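Local coordinates for Roadblock/LAMTOR2 domain-containing protein (Streptomyces avermitilis, PDB 3LEQ) that is of unknown function but carries the Roadblock/LC7 fold, whose relatives commonly work with small GTPases, and may do so here too, at residues Q7-L12 with A90-L95; A48-L53 with L81-A86. All coordinates share one frame; numbering follows the deposited sequence. Where two conformers were deposited one is given.

How the contacts relate
Contacts 1 and 2 lie about 12 Å apart, centre to centre, and involve opposite faces of one five-stranded antiparallel sheet. They share its neighbouring strands 80-85 and 90-96, which follow each other in the chain and are joined by backbone bonds such as Leu92 N to Thr84 O and Val94 N to Ile82 O, both 2.8 Å. Contact 1 brings helix 4-15, near the start of the chain, against strand 90-96; contact 2, whose segments both fall between those of contact 1 in sequence, sets helix 40-55 over strand 80-85. Together they fasten two helices to the two sides of the sheet in this Roadblock/LC7 domain.

Contact 1: residues Q7-L12 with A90-L95; sequences QLLTGL and AHLVVL
Leu92 and Leu9 make the first of two apolar contacts between strand segment 90-95 and helix segment 7-12, with no hydrogen bond passing between the two. The CD1 methyl of Leu92 lies 3.5 Å from CD2 of Leu9, the two side chains running antiparallel past one another; Leu9 was modelled in two conformations, so this distance holds for one of them. Leu92 reaches out with CG anti to its backbone N (chi1 173°), while Leu9 leaves the helix at a slant and only its end swings in toward the strand. The backbones stay well separated: Leu9 CA and Leu92 CA, the nearest such pair, are 9.3 Å apart, and the gap is bridged by the branched ends of the leucines.

Two residues further along, Val94 points to the same face of the strand and takes up the next turn of the helix. Its CG2, in the one of two modelled conformers described here, meets CD2 of Leu12 at 3.9 Å, the two side chains meeting at a slant. Leu12 points toward the strand. The pairing thus advances from Leu92 with Leu9 to Val94 with Leu12, the i, i+2 spacing of one strand face matched to the i, i+3 spacing of one helix side. All four residues are buried.

Helix 102-115 shares this layer, with Leu112 touching both Leu9 and Leu12. Helices 4-15 and 102-115 thus lie together on one face of the antiparallel sheet, as expected of the alpha-beta-alpha layering of a Roadblock/LC7 domain. Strands 80-85 and 19-26 flank strand 90-96 through backbone bonds, and Val93, between Leu92 and Val94, turns to the other face, where it packs on Leu46 and Ala50 of helix 40-55.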
ATOM      1  N   GLN A   7       2.185  11.679   5.126  1.00 11.85           N
ATOM      2  CA  GLN A   7       3.592  11.737   5.565  1.00 11.54           C
ATOM      3  C   GLN A   7       4.099  10.380   6.047  1.00 11.37           C
ATOM      4  O   GLN A   7       5.227   9.988   5.728  1.00 10.97           O
ATOM      5  CB  GLN A   7       3.790  12.808   6.637  1.00 11.73           C
ATOM      6  CG  GLN A   7       3.603  14.226   6.108  1.00 13.68           C
ATOM      7  CD  GLN A   7       3.969  15.306   7.120  1.00 17.66           C
ATOM      8  OE1 GLN A   7       4.233  15.029   8.297  1.00 19.64           O
ATOM      9  NE2 GLN A   7       3.990  16.547   6.659  1.00 19.34           N
ATOM     10  N   LEU A   8       3.264   9.668   6.803  1.00 11.18           N
ATOM     11  CA  LEU A   8       3.558   8.284   7.180  1.00 11.94           C
ATOM     12  C   LEU A   8       3.801   7.361   5.981  1.00 11.59           C
ATOM     13  O   LEU A   8       4.775   6.588   5.975  1.00 11.22           O
ATOM     14  CB  LEU A   8       2.460   7.701   8.084  1.00 11.62           C
ATOM     15  CG  LEU A   8       2.519   8.041   9.573  1.00 13.57           C
ATOM     16  CD1 LEU A   8       1.392   7.333  10.292  1.00 13.98           C
ATOM     17  CD2 LEU A   8       3.884   7.667  10.200  1.00 16.05           C
ATOM     18  N   LEU A   9       2.906   7.440   4.985  1.00 11.30           N
ATOM     19  CA  LEU A   9       3.014   6.638   3.765  0.50 11.43           C
ATOM     20  C   LEU A   9       4.250   7.030   2.968  1.00 11.97           C
ATOM     21  O   LEU A   9       4.963   6.170   2.459  1.00 12.31           O
ATOM     22  CB  LEU A   9       1.763   6.795   2.894  0.50 11.04           C
ATOM     23  CG  LEU A   9       0.440   6.244   3.426  0.50 10.16           C
ATOM     24  CD1 LEU A   9      -0.674   6.568   2.455  0.50 10.06           C
ATOM     25  CD2 LEU A   9       0.530   4.740   3.628  0.50  9.28           C
ATOM     26  N   THR A  10       4.499   8.338   2.851  1.00 12.09           N
ATOM     27  CA  THR A  10       5.674   8.829   2.119  1.00 11.79           C
ATOM     28  C   THR A  10       6.942   8.375   2.854  1.00 11.32           C
ATOM     29  O   THR A  10       7.931   7.987   2.229  1.00 11.11           O
ATOM     30  CB  THR A  10       5.626  10.365   1.933  1.00 11.89           C
ATOM     31  OG1 THR A  10       4.350  10.726   1.405  1.00 12.34           O
ATOM     32  CG2 THR A  10       6.739  10.870   0.973  1.00 11.65           C
ATOM     33  N   GLY A  11       6.871   8.388   4.183  1.00 11.58           N
ATOM     34  CA  GLY A  11       7.960   7.949   5.056  1.00 12.21           C
ATOM     35  C   GLY A  11       8.292   6.482   4.864  1.00 12.18           C
ATOM     36  O   GLY A  11       9.464   6.121   4.756  1.00 12.70           O
ATOM     37  N   LEU A  12       7.261   5.638   4.801  1.00 12.00           N
ATOM     38  CA  LEU A  12       7.459   4.216   4.483  1.00 11.75           C
ATOM     39  C   LEU A  12       8.206   4.051   3.152  1.00 11.35           C
ATOM     40  O   LEU A  12       9.176   3.303   3.067  1.00 11.14           O
ATOM     41  CB  LEU A  12       6.118   3.485   4.412  1.00 11.38           C
ATOM     42  CG  LEU A  12       6.157   2.031   3.943  1.00 10.92           C
ATOM     43  CD1 LEU A  12       6.719   1.142   5.046  1.00 11.06           C
ATOM     44  CD2 LEU A  12       4.769   1.550   3.509  1.00 11.35           C
ATOM     45  N   ALA A  90     -10.624   0.460   6.132  1.00  8.44           N
ATOM     46  CA  ALA A  90      -9.567   0.776   5.167  1.00  8.67           C
ATOM     47  C   ALA A  90      -8.551  -0.337   4.972  1.00  8.64           C
ATOM     48  O   ALA A  90      -8.376  -1.200   5.832  1.00  9.10           O
ATOM     49  CB  ALA A  90      -8.820   2.074   5.579  1.00  8.95           C
ATOM     50  N   HIS A  91      -7.831  -0.269   3.866  1.00  8.12           N
ATOM     51  CA  HIS A  91      -6.748  -1.187   3.583  1.00  9.41           C
ATOM     52  C   HIS A  91      -5.499  -0.425   3.139  1.00 10.08           C
ATOM     53  O   HIS A  91      -5.594   0.555   2.390  1.00  9.75           O
ATOM     54  CB  HIS A  91      -7.145  -2.170   2.479  1.00 10.02           C
ATOM     55  CG  HIS A  91      -8.070  -3.247   2.940  1.00 12.26           C
ATOM     56  ND1 HIS A  91      -9.435  -3.077   3.011  1.00 13.49           N
ATOM     57  CD2 HIS A  91      -7.823  -4.511   3.363  1.00 12.66           C
ATOM     58  CE1 HIS A  91      -9.990  -4.193   3.446  1.00 14.51           C
ATOM     59  NE2 HIS A  91      -9.032  -5.078   3.665  1.00 14.03           N
ATOM     60  N   LEU A  92      -4.339  -0.876   3.617  1.00  8.93           N
ATOM     61  CA  LEU A  92      -3.067  -0.357   3.158  1.00  9.89           C
ATOM     62  C   LEU A  92      -2.625  -1.202   1.978  1.00 10.14           C
ATOM     63  O   LEU A  92      -2.653  -2.466   2.051  1.00 10.88           O
ATOM     64  CB  LEU A  92      -2.015  -0.470   4.293  1.00  9.55           C
ATOM     65  CG  LEU A  92      -0.561  -0.118   3.924  1.00 10.46           C
ATOM     66  CD1 LEU A  92      -0.425   1.372   3.550  1.00  9.41           C
ATOM     67  CD2 LEU A  92       0.384  -0.478   5.108  1.00 10.46           C
ATOM     68  N   VAL A  93      -2.205  -0.551   0.893  1.00 10.66           N
ATOM     69  CA  VAL A  93      -1.805  -1.295  -0.288  1.00 10.48           C
ATOM     70  C   VAL A  93      -0.439  -0.797  -0.708  1.00 10.61           C
ATOM     71  O   VAL A  93      -0.227   0.391  -0.829  1.00 11.65           O
ATOM     72  CB  VAL A  93      -2.793  -1.123  -1.471  1.00 10.10           C
ATOM     73  CG1 VAL A  93      -2.396  -2.011  -2.622  1.00  8.87           C
ATOM     74  CG2 VAL A  93      -4.273  -1.395  -1.033  1.00 11.65           C
ATOM     75  N   VAL A  94       0.480  -1.713  -0.952  1.00 10.29           N
ATOM     76  CA  VAL A  94       1.850  -1.353  -1.296  0.50 10.11           C
ATOM     77  C   VAL A  94       2.264  -2.038  -2.590  1.00  9.95           C
ATOM     78  O   VAL A  94       1.858  -3.195  -2.827  1.00 10.58           O
ATOM     79  CB  VAL A  94       2.812  -1.754  -0.136  0.50 10.08           C
ATOM     80  CG1 VAL A  94       4.237  -1.985  -0.626  0.50  8.36           C
ATOM     81  CG2 VAL A  94       2.782  -0.692   0.976  0.50 10.22           C
ATOM     82  N   LEU A  95       3.071  -1.345  -3.391  1.00  9.70           N
ATOM     83  CA  LEU A  95       3.781  -1.946  -4.528  1.00 10.14           C
ATOM     84  C   LEU A  95       5.270  -2.008  -4.177  1.00  9.84           C
ATOM     85  O   LEU A  95       5.875  -0.997  -3.795  1.00  9.75           O
ATOM     86  CB  LEU A  95       3.567  -1.162  -5.827  1.00  9.81           C
ATOM     87  CG  LEU A  95       2.183  -1.254  -6.490  1.00 11.36           C
ATOM     88  CD1 LEU A  95       2.076  -0.269  -7.638  1.00  8.99           C
ATOM     89  CD2 LEU A  95       1.849  -2.692  -6.968  1.00 11.83           C
TER

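Contact 2: residues A48-L53 with L81-A86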
ATOM      1  N   ALA A  48      -7.889   0.601  -8.404  1.00 10.80           N
ATOM      2  CA  ALA A  48      -8.809  -0.202  -9.228  1.00 10.59           C
ATOM      3  C   ALA A  48      -8.427  -1.680  -9.143  1.00 10.45           C
ATOM      4  O   ALA A  48      -9.298  -2.556  -9.088  1.00  9.69           O
ATOM      5  CB  ALA A  48      -8.806   0.277 -10.690  1.00  9.85           C
ATOM      6  N   THR A  49      -7.125  -1.955  -9.144  1.00 10.54           N
ATOM      7  CA  THR A  49      -6.640  -3.326  -9.002  1.00 11.14           C
ATOM      8  C   THR A  49      -6.991  -3.924  -7.634  1.00 11.44           C
ATOM      9  O   THR A  49      -7.441  -5.069  -7.535  1.00 12.57           O
ATOM     10  CB  THR A  49      -5.105  -3.395  -9.196  1.00 10.92           C
ATOM     11  OG1 THR A  49      -4.773  -2.846 -10.470  1.00 11.25           O
ATOM     12  CG2 THR A  49      -4.621  -4.836  -9.175  1.00 11.42           C
ATOM     13  N   ALA A  50      -6.795  -3.139  -6.585  1.00 11.41           N
ATOM     14  CA  ALA A  50      -7.040  -3.609  -5.223  1.00 11.87           C
ATOM     15  C   ALA A  50      -8.525  -3.877  -5.007  1.00 12.11           C
ATOM     16  O   ALA A  50      -8.908  -4.872  -4.384  1.00 12.38           O
ATOM     17  CB  ALA A  50      -6.511  -2.614  -4.225  1.00 10.53           C
ATOM     18  N   SER A  51      -9.356  -3.000  -5.551  1.00 11.95           N
ATOM     19  CA  SER A  51     -10.799  -3.123  -5.419  1.00 12.13           C
ATOM     20  C   SER A  51     -11.303  -4.369  -6.196  1.00 10.99           C
ATOM     21  O   SER A  51     -12.219  -5.067  -5.748  1.00 10.18           O
ATOM     22  CB  SER A  51     -11.466  -1.796  -5.838  1.00 12.74           C
ATOM     23  OG  SER A  51     -12.590  -1.986  -6.690  1.00 15.78           O
ATOM     24  N   GLY A  52     -10.657  -4.672  -7.323  1.00  9.78           N
ATOM     25  CA  GLY A  52     -10.968  -5.884  -8.091  1.00  8.47           C
ATOM     26  C   GLY A  52     -10.561  -7.122  -7.311  1.00  7.50           C
ATOM     27  O   GLY A  52     -11.248  -8.133  -7.355  1.00  7.22           O
ATOM     28  N   LEU A  53      -9.420  -7.040  -6.620  1.00  6.63           N
ATOM     29  CA  LEU A  53      -8.899  -8.135  -5.795  1.00  6.67           C
ATOM     30  C   LEU A  53      -9.864  -8.525  -4.703  1.00  7.10           C
ATOM     31  O   LEU A  53     -10.081  -9.707  -4.411  1.00  7.61           O
ATOM     32  CB  LEU A  53      -7.592  -7.707  -5.133  1.00  5.87           C
ATOM     33  CG  LEU A  53      -6.314  -8.376  -5.585  1.00  6.53           C
ATOM     34  CD1 LEU A  53      -5.146  -7.754  -4.827  1.00  3.44           C
ATOM     35  CD2 LEU A  53      -6.412  -9.837  -5.274  1.00  4.46           C
ATOM     36  N   LEU A  81       2.358  -6.953  -5.107  1.00 11.80           N
ATOM     37  CA  LEU A  81       1.284  -6.098  -4.588  1.00 11.82           C
ATOM     38  C   LEU A  81       0.856  -6.711  -3.272  1.00 11.04           C
ATOM     39  O   LEU A  81       0.524  -7.903  -3.216  1.00 11.23           O
ATOM     40  CB  LEU A  81       0.099  -6.043  -5.553  1.00 11.24           C
ATOM     41  CG  LEU A  81      -1.087  -5.134  -5.185  1.00 11.44           C
ATOM     42  CD1 LEU A  81      -1.930  -4.871  -6.437  1.00 13.02           C
ATOM     43  CD2 LEU A  81      -1.979  -5.754  -4.069  1.00 12.19           C
ATOM     44  N   ILE A  82       0.883  -5.927  -2.203  1.00 11.07           N
ATOM     45  CA  ILE A  82       0.527  -6.462  -0.898  1.00 11.14           C
ATOM     46  C   ILE A  82      -0.544  -5.567  -0.304  1.00  9.54           C
ATOM     47  O   ILE A  82      -0.413  -4.339  -0.321  1.00 10.49           O
ATOM     48  CB  ILE A  82       1.752  -6.575   0.085  1.00 11.83           C
ATOM     49  CG1 ILE A  82       2.954  -7.256  -0.582  1.00 12.62           C
ATOM     50  CG2 ILE A  82       1.348  -7.295   1.418  1.00 12.41           C
ATOM     51  CD1 ILE A  82       4.262  -7.203   0.197  1.00 14.75           C
ATOM     52  N   LEU A  83      -1.570  -6.186   0.251  1.00  8.39           N
ATOM     53  CA  LEU A  83      -2.689  -5.469   0.833  1.00  7.74           C
ATOM     54  C   LEU A  83      -2.957  -6.002   2.240  1.00  7.93           C
ATOM     55  O   LEU A  83      -2.970  -7.203   2.435  1.00  8.12           O
ATOM     56  CB  LEU A  83      -3.907  -5.688  -0.068  1.00  8.22           C
ATOM     57  CG  LEU A  83      -5.283  -5.149   0.276  1.00  9.29           C
ATOM     58  CD1 LEU A  83      -6.035  -4.901  -1.023  1.00 11.48           C
ATOM     59  CD2 LEU A  83      -6.062  -6.135   1.168  1.00 11.98           C
ATOM     60  N   THR A  84      -3.181  -5.109   3.202  1.00  7.03           N
ATOM     61  CA  THR A  84      -3.552  -5.506   4.556  1.00  7.11           C
ATOM     62  C   THR A  84      -4.599  -4.554   5.130  1.00  7.40           C
ATOM     63  O   THR A  84      -4.714  -3.411   4.700  1.00  7.34           O
ATOM     64  CB  THR A  84      -2.294  -5.635   5.506  1.00  7.55           C
ATOM     65  OG1 THR A  84      -2.693  -6.210   6.763  1.00  9.45           O
ATOM     66  CG2 THR A  84      -1.663  -4.283   5.785  1.00  7.03           C
ATOM     67  N   ALA A  85      -5.353  -5.018   6.115  1.00  7.23           N
ATOM     68  CA  ALA A  85      -6.320  -4.170   6.800  1.00  7.91           C
ATOM     69  C   ALA A  85      -5.610  -3.049   7.566  1.00  8.78           C
ATOM     70  O   ALA A  85      -4.564  -3.285   8.205  1.00  8.46           O
ATOM     71  CB  ALA A  85      -7.166  -5.011   7.771  1.00  8.54           C
ATOM     72  N   ALA A  86      -6.188  -1.843   7.503  1.00  8.54           N
ATOM     73  CA  ALA A  86      -5.771  -0.699   8.334  1.00  8.53           C
ATOM     74  C   ALA A  86      -6.991  -0.269   9.119  1.00  9.26           C
ATOM     75  O   ALA A  86      -7.664   0.728   8.788  1.00  9.27           O
ATOM     76  CB  ALA A  86      -5.252   0.445   7.466  1.00  8.66           C
TER
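Helix segment 48-53 crosses strand segment 81-85 at -63°, with the two axes 10.4 Å apart at closest approach and the shortest CA-to-CA distance, Ala50 to Leu83, at 7.7 Å. The contact is made by side-chain carbon atoms alone. Leu81 is its centre: a near-trans chi1 of -177° carries its branch out toward the helix, and its two methyls divide between residues one helical turn apart. CD1 of Leu81 lies 3.8 Å from CG2 of Thr49, and CD2 of Leu81 lies 3.8 Å from CD1 of Leu53. Both neighbours lie alongside Leu81, pointing the opposite way.

Thr49 divides its two branches by polarity. The methyl CG2 goes to the leucine, while OG1 turns back to the helix and hydrogen-bonds the carbonyl oxygen of Arg45, so the polar end is satisfied without facing the apolar strand surface. Leu53 also aims at the strand, though its chi1 of -111° is close to eclipsed, an uncommon torsion for a leucine. Further up the strand, Leu83 extends toward the helix and sets CD1 4.0 Å from CB of Ala50. The short side chain of Ala50 lets the helix come near at this point, in keeping with the close backbone approach there. Ile82, between the two leucines, points to the other face of the sheet and packs on Val105 and Met109 of helix 102-115.

Leu46 and Met54 of the same helix 40-55 extend this apolar surface, touching Leu81 and Leu83 respectively. Alternate strand residues thus serve opposite layers, as expected for the three-layer alpha-beta-alpha sandwich of a Roadblock/LC7 domain, in which helix 40-55 covers one face of the central antiparallel sheet.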